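Local atomic coordinates of cutinase-like protein (Cryptococcus sp., PDB entry 2CZQ), a protein that probably hydrolyses carboxylic ester bonds, as a cutinase-like enzyme built on the alpha/beta hydrolase fold. Residues Cys6-Ile12 with Val77-Gln82; Ile34-Leu38 with Ala197-Leu201; Ile67-Leu71 with Ala103-Val108; Ala88-Val92 with Leu113-Asp118. One frame throughout, in Å; residues are numbered along the deposited sequence.

Interaction 1: residues Cys6-Ile12 with Val77-Gln82; sequences CPQYVLI and VCYILQ
Two covalently linked sulfurs close one end of this strand pair: C6 SG and C78 SG lie 2.0 Å apart. The bridge has a chi3 of -85°, close to the relaxed value, and it ties the loop leading into strand 9-14 to the first residue of strand 78-84.

Beyond it, five backbone hydrogen bonds zip the strands together in parallel. V10 N and I12 N donate to C78 O and I80 O, while C78 N, I80 N and Q82 N donate to Q8 O, V10 O and I12 O. The link from Q82 N to I12 O is the shortest, at 2.8 Å. Carbonyls also receive CA-H groups, as where Y9 CA sits 3.1 Å from C78 O.

Apolar contact follows on both faces of the sheet. On one, V10 and Y79 run side by side, with V10 CB 3.7 Å from ring atom CD1 of Y79. I12 CD1 meets both that ring and L81, 3.8 Å from L81 CD2. On the other face L11 CD2 lies 3.8 Å from I80 CB, and Q82 OE1 comes up beside L11 CB. The phenol of Y9 swings away from C78, its CG between backbone N and carbonyl carbon (chi1 66°), and its OH bonds to L38 O. Helix 57-73 covers the V10 and I12 face; helix 28-37 covers Y9 and L11.

Q8 OE1 bonds to N74, and Q82 NE2 to N31. Across the interface itself, main-chain bonds fix the parallel register, hydrocarbon fills both faces, and the disulfide makes the join covalent.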
loop_
_atom_site.group_PDB
_atom_site.type_symbol
_atom_site.label_atom_id
_atom_site.label_comp_id
_atom_site.label_asym_id
_atom_site.label_seq_id
_atom_site.Cartn_x
_atom_site.Cartn_y
_atom_site.Cartn_z
ATOM N N CYS A 6 -11.715 -14.931 3.301
ATOM C CA CYS A 6 -10.532 -14.975 2.445
ATOM C C CYS A 6 -9.654 -16.193 2.728
ATOM O O CYS A 6 -8.568 -16.045 3.293
ATOM C CB CYS A 6 -9.710 -13.695 2.636
ATOM S SG CYS A 6 -10.565 -12.199 2.108
ATOM N N PRO A 7 -10.095 -17.395 2.340
ATOM C CA PRO A 7 -9.272 -18.597 2.529
ATOM C C PRO A 7 -7.950 -18.571 1.752
ATOM O O PRO A 7 -7.013 -19.267 2.140
ATOM C CB PRO A 7 -10.179 -19.729 2.025
ATOM C CG PRO A 7 -11.561 -19.182 2.096
ATOM C CD PRO A 7 -11.418 -17.731 1.775
ATOM N N GLN A 8 -7.894 -17.799 0.670
ATOM C CA GLN A 8 -6.668 -17.565 -0.075
ATOM C C GLN A 8 -6.535 -16.070 -0.294
ATOM O O GLN A 8 -7.507 -15.395 -0.654
ATOM C CB GLN A 8 -6.687 -18.285 -1.420
ATOM C CG GLN A 8 -5.388 -18.144 -2.190
ATOM C CD GLN A 8 -5.412 -18.918 -3.484
ATOM O OE1 GLN A 8 -6.318 -18.751 -4.301
ATOM N NE2 GLN A 8 -4.420 -19.770 -3.680
ATOM N N TYR A 9 -5.335 -15.553 -0.079
ATOM C CA TYR A 9 -5.102 -14.135 -0.301
ATOM C C TYR A 9 -3.669 -13.874 -0.728
ATOM O O TYR A 9 -2.774 -14.687 -0.491
ATOM C CB TYR A 9 -5.460 -13.314 0.951
ATOM C CG TYR A 9 -4.554 -13.595 2.121
ATOM C CD1 TYR A 9 -4.843 -14.624 3.015
ATOM C CD2 TYR A 9 -3.394 -12.851 2.321
ATOM C CE1 TYR A 9 -4.005 -14.900 4.082
ATOM C CE2 TYR A 9 -2.549 -13.111 3.380
ATOM C CZ TYR A 9 -2.854 -14.138 4.256
ATOM O OH TYR A 9 -1.993 -14.393 5.292
ATOM N N VAL A 10 -3.469 -12.723 -1.358
ATOM C CA VAL A 10 -2.155 -12.301 -1.806
ATOM C C VAL A 10 -1.895 -10.895 -1.284
ATOM O O VAL A 10 -2.744 -10.003 -1.416
ATOM C CB VAL A 10 -2.033 -12.311 -3.344
ATOM C CG1 VAL A 10 -0.594 -12.079 -3.769
ATOM C CG2 VAL A 10 -2.544 -13.620 -3.921
ATOM N N LEU A 11 -0.718 -10.728 -0.692
ATOM C CA LEU A 11 -0.210 -9.427 -0.283
ATOM C C LEU A 11 0.697 -8.961 -1.410
ATOM O O LEU A 11 1.829 -9.426 -1.544
ATOM C CB LEU A 11 0.547 -9.543 1.045
ATOM C CG LEU A 11 -0.204 -10.256 2.179
ATOM C CD1 LEU A 11 0.687 -10.432 3.397
ATOM C CD2 LEU A 11 -1.482 -9.516 2.559
ATOM N N ILE A 12 0.160 -8.097 -2.265
ATOM C CA ILE A 12 0.906 -7.574 -3.396
ATOM C C ILE A 12 1.607 -6.324 -2.905
ATOM O O ILE A 12 0.946 -5.362 -2.506
ATOM C CB ILE A 12 -0.041 -7.234 -4.575
ATOM C CG1 ILE A 12 -0.686 -8.504 -5.148
ATOM C CG2 ILE A 12 0.708 -6.442 -5.662
ATOM C CD1 ILE A 12 -1.768 -8.247 -6.189
ATOM N N VAL A 77 -10.468 -15.114 -4.574
ATOM C CA VAL A 77 -9.225 -14.673 -3.953
ATOM C C VAL A 77 -9.351 -13.236 -3.437
ATOM O O VAL A 77 -10.082 -12.415 -4.006
ATOM C CB VAL A 77 -8.017 -14.827 -4.922
ATOM C CG1 VAL A 77 -8.079 -13.831 -6.078
ATOM C CG2 VAL A 77 -6.683 -14.726 -4.178
ATOM N N CYS A 78 -8.649 -12.949 -2.344
ATOM C CA CYS A 78 -8.590 -11.608 -1.776
ATOM C C CYS A 78 -7.201 -11.016 -1.923
ATOM O O CYS A 78 -6.205 -11.740 -1.908
ATOM C CB CYS A 78 -8.917 -11.660 -0.300
ATOM S SG CYS A 78 -10.533 -12.350 0.078
ATOM N N TYR A 79 -7.140 -9.691 -2.010
ATOM C CA TYR A 79 -5.872 -8.976 -2.085
ATOM C C TYR A 79 -5.761 -7.874 -1.053
ATOM O O TYR A 79 -6.754 -7.201 -0.731
ATOM C CB TYR A 79 -5.712 -8.319 -3.455
ATOM C CG TYR A 79 -5.735 -9.292 -4.596
ATOM C CD1 TYR A 79 -4.650 -10.121 -4.842
ATOM C CD2 TYR A 79 -6.846 -9.398 -5.420
ATOM C CE1 TYR A 79 -4.663 -11.027 -5.879
ATOM C CE2 TYR A 79 -6.875 -10.309 -6.470
ATOM C CZ TYR A 79 -5.775 -11.121 -6.690
ATOM O OH TYR A 79 -5.768 -12.022 -7.725
ATOM N N ILE A 80 -4.536 -7.671 -0.575
ATOM C CA ILE A 80 -4.143 -6.398 0.025
ATOM C C ILE A 80 -3.062 -5.832 -0.887
ATOM O O ILE A 80 -2.108 -6.532 -1.228
ATOM C CB ILE A 80 -3.577 -6.574 1.453
ATOM C CG1 ILE A 80 -4.575 -7.285 2.381
ATOM C CG2 ILE A 80 -3.126 -5.220 2.024
ATOM C CD1 ILE A 80 -5.848 -6.507 2.692
ATOM N N LEU A 81 -3.216 -4.576 -1.298
ATOM C CA LEU A 81 -2.190 -3.893 -2.081
ATOM C C LEU A 81 -1.377 -2.990 -1.167
ATOM O O LEU A 81 -1.946 -2.161 -0.453
ATOM C CB LEU A 81 -2.802 -3.058 -3.208
ATOM C CG LEU A 81 -3.810 -3.757 -4.121
ATOM C CD1 LEU A 81 -4.240 -2.818 -5.238
ATOM C CD2 LEU A 81 -3.265 -5.065 -4.678
ATOM N N GLN A 82 -0.059 -3.159 -1.201
ATOM C CA GLN A 82 0.860 -2.418 -0.349
ATOM C C GLN A 82 1.851 -1.694 -1.231
ATOM O O GLN A 82 2.374 -2.277 -2.179
ATOM C CB GLN A 82 1.613 -3.378 0.564
ATOM C CG GLN A 82 0.713 -4.218 1.454
ATOM C CD GLN A 82 1.443 -5.362 2.130
ATOM O OE1 GLN A 82 2.348 -5.957 1.546
ATOM N NE2 GLN A 82 1.044 -5.676 3.363
#

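Interaction 2: residues Ile34-Leu38 with Ala197-Leu201; sequences ITAAL and AVNKL
I34 lays its outer branch over the methyl of A197, CD1 standing only 3.4 Å from A197 CB, tighter than usual for two carbons. This is helix-to-helix packing in the alpha/beta hydrolase fold: the last turn of helix 28-37 meets the last turn of helix 187-200 on one face of the central sheet. The reach of I34 comes from a nearly extended CG1-CD1 arm (chi2 154°), while its CG2 branch stays back, 4.2 Å from L201 CD1.

V198 fills the groove between I34 and A37. It slides past I34 in the opposite direction and brings its CG2 to 4.1 Å from A37 CB. Its other methyl, CG1, turns to L38, the first residue past helix 28-37. No hydrogen bond crosses between the segments; the contact is made by apolar side chains.

Beneath them lies the sheet. I34 and L201 both rest on Y9, and A197 and L201 touch I80, so the pair of helices and the strands share one apolar layer. The L38 and L201 chains pass at a slant, with L38 CD1 3.8 Å from L201 CB.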
loop_
_atom_site.group_PDB
_atom_site.type_symbol
_atom_site.label_atom_id
_atom_site.label_comp_id
_atom_site.label_asym_id
_atom_site.label_seq_id
_atom_site.Cartn_x
_atom_site.Cartn_y
_atom_site.Cartn_z
ATOM N N ILE A 34 1.116 -11.091 9.179
ATOM C CA ILE A 34 -0.148 -11.387 8.509
ATOM C C ILE A 34 -0.183 -12.852 8.089
ATOM O O ILE A 34 -1.156 -13.555 8.360
ATOM C CB ILE A 34 -0.365 -10.473 7.282
ATOM C CG1 ILE A 34 -0.483 -9.002 7.688
ATOM C CG2 ILE A 34 -1.597 -10.912 6.488
ATOM C CD1 ILE A 34 -0.068 -8.042 6.584
ATOM N N THR A 35 0.880 -13.306 7.426
ATOM C CA THR A 35 0.910 -14.681 6.935
ATOM C C THR A 35 0.975 -15.702 8.063
ATOM O O THR A 35 0.509 -16.822 7.894
ATOM C CB THR A 35 2.035 -14.930 5.912
ATOM O OG1 THR A 35 3.311 -14.583 6.473
ATOM C CG2 THR A 35 1.848 -14.048 4.667
ATOM N N ALA A 36 1.538 -15.321 9.208
ATOM C CA ALA A 36 1.520 -16.196 10.379
ATOM C C ALA A 36 0.138 -16.248 11.025
ATOM O O ALA A 36 -0.235 -17.265 11.616
ATOM C CB ALA A 36 2.567 -15.765 11.401
ATOM N N ALA A 37 -0.619 -15.161 10.904
ATOM C CA ALA A 37 -1.943 -15.070 11.519
ATOM C C ALA A 37 -3.021 -15.779 10.706
ATOM O O ALA A 37 -3.923 -16.404 11.271
ATOM C CB ALA A 37 -2.326 -13.614 11.744
ATOM N N LEU A 38 -2.926 -15.669 9.385
ATOM C CA LEU A 38 -3.939 -16.198 8.480
ATOM C C LEU A 38 -3.322 -17.106 7.440
ATOM O O LEU A 38 -2.425 -16.704 6.703
ATOM C CB LEU A 38 -4.689 -15.067 7.774
ATOM C CG LEU A 38 -5.627 -14.191 8.600
ATOM C CD1 LEU A 38 -6.228 -13.125 7.701
ATOM C CD2 LEU A 38 -6.722 -15.009 9.285
ATOM N N ALA A 197 -4.474 -5.301 7.531
ATOM C CA ALA A 197 -4.589 -6.382 6.561
ATOM C C ALA A 197 -5.402 -7.549 7.107
ATOM O O ALA A 197 -6.317 -8.028 6.444
ATOM C CB ALA A 197 -3.227 -6.851 6.123
ATOM N N VAL A 198 -5.079 -8.010 8.312
ATOM C CA VAL A 198 -5.777 -9.167 8.865
ATOM C C VAL A 198 -7.271 -8.869 8.998
ATOM O O VAL A 198 -8.117 -9.687 8.617
ATOM C CB VAL A 198 -5.162 -9.637 10.200
ATOM C CG1 VAL A 198 -6.060 -10.657 10.891
ATOM C CG2 VAL A 198 -3.784 -10.231 9.958
ATOM N N ASN A 199 -7.603 -7.685 9.504
ATOM C CA ASN A 199 -9.005 -7.309 9.639
ATOM C C ASN A 199 -9.723 -7.183 8.297
ATOM O O ASN A 199 -10.831 -7.694 8.141
ATOM C CB ASN A 199 -9.151 -6.032 10.463
ATOM C CG ASN A 199 -9.187 -6.311 11.946
ATOM O OD1 ASN A 199 -10.235 -6.642 12.497
ATOM N ND2 ASN A 199 -8.039 -6.199 12.599
ATOM N N LYS A 200 -9.087 -6.545 7.316
ATOM C CA LYS A 200 -9.700 -6.425 5.994
ATOM C C LYS A 200 -9.891 -7.787 5.330
ATOM O O LYS A 200 -10.830 -7.971 4.554
ATOM C CB LYS A 200 -8.899 -5.490 5.084
ATOM C CG LYS A 200 -8.931 -4.012 5.484
ATOM C CD LYS A 200 -10.340 -3.445 5.484
ATOM C CE LYS A 200 -10.323 -1.935 5.640
ATOM N NZ LYS A 200 -11.651 -1.401 6.062
ATOM N N LEU A 201 -9.001 -8.729 5.640
ATOM C CA LEU A 201 -9.086 -10.088 5.111
ATOM C C LEU A 201 -10.090 -10.966 5.849
ATOM O O LEU A 201 -10.292 -12.119 5.464
ATOM C CB LEU A 201 -7.709 -10.752 5.123
ATOM C CG LEU A 201 -6.682 -10.156 4.158
ATOM C CD1 LEU A 201 -5.288 -10.674 4.488
ATOM C CD2 LEU A 201 -7.049 -10.430 2.705
#

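Interaction 3: residues Ile67-Leu71 with Ala103-Val108; sequences INSGL and AAFNAV
In I67 the torsions split the work between two branches: CG2 stands anti to the backbone N and meets A104, while CG1 (chi1 -70°) carries an extended arm whose CD1 points on to V108. L71 likewise holds CG beside its backbone N, with chi2 at 163°, and spreads its two methyls over the short helix. The fold is that of an alpha/beta hydrolase, and here helix 57-73, lying over the sheet, meets helix 103-107, the short turn that leads into strand 108-114. The axes of 67-71 and 103-107 cross at 90°, 10.3 Å apart at their closest.

Small residues on the short helix make room for the larger ones. I67 CG2 touches A104 CB at 3.8 Å. L71 CD1 comes down onto the backbone beside the same alanine, 3.9 Å from A104 CA and equally close to A103 O. N68 adds a loose contact through OD1 to A104 CB. Where the helix gives way to the strand, I67 and V108 cross at about a right angle, CD1 of the isoleucine 4.1 Å from CG2 of the valine.

No hydrogen bond spans the two segments, and both instead lean on strand 78-84. I67 and V108 pack on L81, A107 O takes the backbone N of Y79, and I67 O receives a weak bond from the Y79 hydroxyl. L98 of helix 86-98 covers I67 and A104 from a further direction. At the inner side the second methyl of L71 closes the contact, CD2 resting 3.8 Å from A107 CB.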
loop_
_atom_site.group_PDB
_atom_site.type_symbol
_atom_site.label_atom_id
_atom_site.label_comp_id
_atom_site.label_asym_id
_atom_site.label_seq_id
_atom_site.Cartn_x
_atom_site.Cartn_y
_atom_site.Cartn_z
ATOM N N ILE A 67 -3.404 -9.235 -9.965
ATOM C CA ILE A 67 -4.798 -9.247 -9.534
ATOM C C ILE A 67 -5.646 -10.071 -10.502
ATOM O O ILE A 67 -6.400 -10.962 -10.094
ATOM C CB ILE A 67 -5.352 -7.811 -9.426
ATOM C CG1 ILE A 67 -4.708 -7.079 -8.249
ATOM C CG2 ILE A 67 -6.884 -7.821 -9.308
ATOM C CD1 ILE A 67 -4.992 -5.588 -8.239
ATOM N N ASN A 68 -5.520 -9.770 -11.790
ATOM C CA ASN A 68 -6.350 -10.421 -12.788
ATOM C C ASN A 68 -6.003 -11.893 -12.978
ATOM O O ASN A 68 -6.897 -12.722 -13.140
ATOM C CB ASN A 68 -6.312 -9.648 -14.103
ATOM C CG ASN A 68 -7.044 -8.315 -14.015
ATOM O OD1 ASN A 68 -7.968 -8.147 -13.221
ATOM N ND2 ASN A 68 -6.627 -7.360 -14.836
ATOM N N SER A 69 -4.718 -12.229 -12.925
ATOM C CA SER A 69 -4.314 -13.629 -13.054
ATOM C C SER A 69 -4.844 -14.461 -11.892
ATOM O O SER A 69 -5.297 -15.592 -12.091
ATOM C CB SER A 69 -2.790 -13.753 -13.105
ATOM O OG SER A 69 -2.259 -13.186 -14.284
ATOM N N GLY A 70 -4.798 -13.896 -10.687
ATOM C CA GLY A 70 -5.329 -14.569 -9.519
ATOM C C GLY A 70 -6.822 -14.804 -9.637
ATOM O O GLY A 70 -7.307 -15.898 -9.340
ATOM N N LEU A 71 -7.560 -13.787 -10.079
ATOM C CA LEU A 71 -9.014 -13.915 -10.198
ATOM C C LEU A 71 -9.417 -14.946 -11.235
ATOM O O LEU A 71 -10.437 -15.620 -11.078
ATOM C CB LEU A 71 -9.669 -12.565 -10.488
ATOM C CG LEU A 71 -9.729 -11.650 -9.258
ATOM C CD1 LEU A 71 -9.985 -10.207 -9.664
ATOM C CD2 LEU A 71 -10.793 -12.144 -8.284
ATOM N N ALA A 103 -14.908 -6.782 -10.562
ATOM C CA ALA A 103 -14.291 -7.910 -9.874
ATOM C C ALA A 103 -12.993 -7.557 -9.161
ATOM O O ALA A 103 -12.788 -7.969 -8.014
ATOM C CB ALA A 103 -14.072 -9.063 -10.840
ATOM N N ALA A 104 -12.120 -6.812 -9.836
ATOM C CA ALA A 104 -10.836 -6.451 -9.246
ATOM C C ALA A 104 -11.051 -5.567 -8.024
ATOM O O ALA A 104 -10.498 -5.832 -6.961
ATOM C CB ALA A 104 -9.940 -5.773 -10.263
ATOM N N PHE A 105 -11.880 -4.534 -8.166
ATOM C CA PHE A 105 -12.210 -3.674 -7.039
ATOM C C PHE A 105 -12.724 -4.490 -5.855
ATOM O O PHE A 105 -12.279 -4.304 -4.725
ATOM C CB PHE A 105 -13.258 -2.636 -7.440
ATOM C CG PHE A 105 -13.699 -1.765 -6.301
ATOM C CD1 PHE A 105 -12.929 -0.673 -5.915
ATOM C CD2 PHE A 105 -14.866 -2.046 -5.594
ATOM C CE1 PHE A 105 -13.320 0.139 -4.861
ATOM C CE2 PHE A 105 -15.264 -1.238 -4.532
ATOM C CZ PHE A 105 -14.487 -0.145 -4.164
ATOM N N ASN A 106 -13.670 -5.388 -6.114
ATOM C CA ASN A 106 -14.269 -6.181 -5.051
ATOM C C ASN A 106 -13.263 -7.088 -4.344
ATOM O O ASN A 106 -13.361 -7.303 -3.137
ATOM C CB ASN A 106 -15.430 -7.017 -5.593
ATOM C CG ASN A 106 -16.641 -6.177 -5.974
ATOM O OD1 ASN A 106 -16.802 -5.036 -5.533
ATOM N ND2 ASN A 106 -17.505 -6.748 -6.801
ATOM N N ALA A 107 -12.296 -7.609 -5.098
ATOM C CA ALA A 107 -11.308 -8.547 -4.563
ATOM C C ALA A 107 -10.244 -7.868 -3.704
ATOM O O ALA A 107 -9.641 -8.508 -2.831
ATOM C CB ALA A 107 -10.650 -9.324 -5.693
ATOM N N VAL A 108 -9.994 -6.585 -3.968
ATOM C CA VAL A 108 -9.021 -5.837 -3.183
ATOM C C VAL A 108 -9.694 -5.381 -1.894
ATOM O O VAL A 108 -10.526 -4.464 -1.889
ATOM C CB VAL A 108 -8.427 -4.641 -3.954
ATOM C CG1 VAL A 108 -7.448 -3.886 -3.067
ATOM C CG2 VAL A 108 -7.721 -5.117 -5.222
#

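Interaction 4: residues Ala88-Val92 with Leu113-Asp118; sequences AAATV and LIGNPD
The side-chain amide of N116 lies flat between two neighbours: the methyl of A88 sits below one side of its plane, 3.7 Å from OD1, and the backbone N of D118 stands above the other. N116 swings CG opposite its backbone N (chi1 -178°), which carries the amide over to A88. D118 N donates to OD1 at 2.9 Å from 73° out of the carbonyl plane, which makes an Asx turn. At the far end of the amide, ND2 approaches V92 CG2, but its hydrogen bond goes to D159. The D118 carboxylate is the second flat group. Its OD2 has A89 CA over one face at 3.4 Å, while V92 CB reaches the same oxygen from another direction, 3.6 Å away. OD1 accepts a hydrogen bond from Q146, which would favour this turn of the carboxylate.

Below these polar groups the packing is apolar. L113 sends its CD1 against V92 CG2 at 3.8 Å, the two chains crossing at about a right angle. The L113 and T91 side chains slide past each other in opposite directions, L113 CD2 3.9 Å from T91 CG2. No hydrogen bond joins the two segments; the contact is van der Waals packing, with N116 OD1 and D118 OD2 resting against alanine and valine carbons.

Helix 86-98 here lies on strand 108-114 and the loop leaving it, as in a beta-alpha-beta unit of the alpha/beta hydrolase fold. G87 lies in its first turn, and its O accepts a bond from T91 OG1. The sequence pattern is consistent with a nucleophile elbow carrying S85 just before this helix.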
loop_
_atom_site.group_PDB
_atom_site.type_symbol
_atom_site.label_atom_id
_atom_site.label_comp_id
_atom_site.label_asym_id
_atom_site.label_seq_id
_atom_site.Cartn_x
_atom_site.Cartn_y
_atom_site.Cartn_z
ATOM N N ALA A 88 4.136 3.147 -3.691
ATOM C CA ALA A 88 2.856 3.723 -3.292
ATOM C C ALA A 88 2.215 4.455 -4.471
ATOM O O ALA A 88 1.027 4.281 -4.730
ATOM C CB ALA A 88 3.017 4.646 -2.088
ATOM N N ALA A 89 2.999 5.260 -5.186
ATOM C CA ALA A 89 2.501 5.950 -6.370
ATOM C C ALA A 89 2.013 4.944 -7.415
ATOM O O ALA A 89 0.933 5.100 -7.985
ATOM C CB ALA A 89 3.570 6.863 -6.949
ATOM N N ALA A 90 2.796 3.892 -7.650
ATOM C CA ALA A 90 2.384 2.868 -8.614
ATOM C C ALA A 90 1.053 2.229 -8.220
ATOM O O ALA A 90 0.223 1.908 -9.080
ATOM C CB ALA A 90 3.455 1.805 -8.755
ATOM N N THR A 91 0.854 2.050 -6.918
ATOM C CA THR A 91 -0.382 1.480 -6.393
ATOM C C THR A 91 -1.558 2.438 -6.575
ATOM O O THR A 91 -2.634 2.031 -7.017
ATOM C CB THR A 91 -0.203 1.110 -4.915
ATOM O OG1 THR A 91 0.847 0.139 -4.784
ATOM C CG2 THR A 91 -1.440 0.406 -4.376
ATOM N N VAL A 92 -1.353 3.711 -6.236
ATOM C CA VAL A 92 -2.378 4.732 -6.433
ATOM C C VAL A 92 -2.848 4.753 -7.889
ATOM O O VAL A 92 -4.050 4.782 -8.160
ATOM C CB VAL A 92 -1.856 6.118 -6.000
ATOM C CG1 VAL A 92 -2.788 7.226 -6.471
ATOM C CG2 VAL A 92 -1.672 6.167 -4.488
ATOM N N LEU A 113 -0.556 2.085 2.213
ATOM C CA LEU A 113 0.497 2.893 1.604
ATOM C C LEU A 113 1.370 3.515 2.671
ATOM O O LEU A 113 0.868 3.917 3.722
ATOM C CB LEU A 113 -0.110 4.008 0.744
ATOM C CG LEU A 113 -1.162 3.581 -0.282
ATOM C CD1 LEU A 113 -1.828 4.785 -0.909
ATOM C CD2 LEU A 113 -0.560 2.679 -1.353
ATOM N N ILE A 114 2.673 3.588 2.402
ATOM C CA ILE A 114 3.610 4.298 3.266
ATOM C C ILE A 114 4.494 5.206 2.432
ATOM O O ILE A 114 4.934 4.838 1.338
ATOM C CB ILE A 114 4.483 3.336 4.122
ATOM C CG1 ILE A 114 4.955 2.130 3.300
ATOM C CG2 ILE A 114 3.725 2.896 5.365
ATOM C CD1 ILE A 114 6.054 1.320 3.965
ATOM N N GLY A 115 4.748 6.405 2.943
ATOM C CA GLY A 115 5.613 7.340 2.240
ATOM C C GLY A 115 5.133 7.657 0.831
ATOM O O GLY A 115 5.906 7.639 -0.126
ATOM N N ASN A 116 3.846 7.962 0.710
ATOM C CA ASN A 116 3.182 8.086 -0.583
ATOM C C ASN A 116 3.445 9.428 -1.264
ATOM O O ASN A 116 2.993 10.456 -0.767
ATOM C CB ASN A 116 1.679 7.918 -0.350
ATOM C CG ASN A 116 0.869 7.967 -1.619
ATOM O OD1 ASN A 116 1.396 7.857 -2.732
ATOM N ND2 ASN A 116 -0.442 8.126 -1.459
ATOM N N PRO A 117 4.126 9.449 -2.414
ATOM C CA PRO A 117 4.312 10.710 -3.144
ATOM C C PRO A 117 2.977 11.337 -3.552
ATOM O O PRO A 117 2.912 12.548 -3.761
ATOM C CB PRO A 117 5.089 10.284 -4.393
ATOM C CG PRO A 117 5.738 8.987 -4.029
ATOM C CD PRO A 117 4.754 8.317 -3.122
ATOM N N ASP A 118 1.934 10.516 -3.657
ATOM C CA ASP A 118 0.614 10.978 -4.079
ATOM C C ASP A 118 -0.309 11.292 -2.905
ATOM O O ASP A 118 -1.524 11.386 -3.075
ATOM C CB ASP A 118 -0.046 9.936 -4.978
ATOM C CG ASP A 118 0.734 9.675 -6.230
ATOM O OD1 ASP A 118 1.582 10.533 -6.593
ATOM O OD2 ASP A 118 0.544 8.639 -6.900
#

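Around the parallel sheet the four contacts fall into layers. Interaction 1 pairs two strands within it. Interaction 2 packs two helices on the face bearing Y9 and I80, its centre about 9 Å from that of interaction 1. Interaction 3 lies on the other face, also about 9 Å away, and its centre is about 18 Å from that of interaction 2, the two not touching. Interaction 4 sets helix 86-98 on strand 108-114, its centre about 18 Å from that of interaction 1. In sequence, interactions 3 and 4 are nested within the loop closed by interaction 2, while interaction 1 closes before interaction 4 opens. Remote parts of one chain thus make a single three-layered domain.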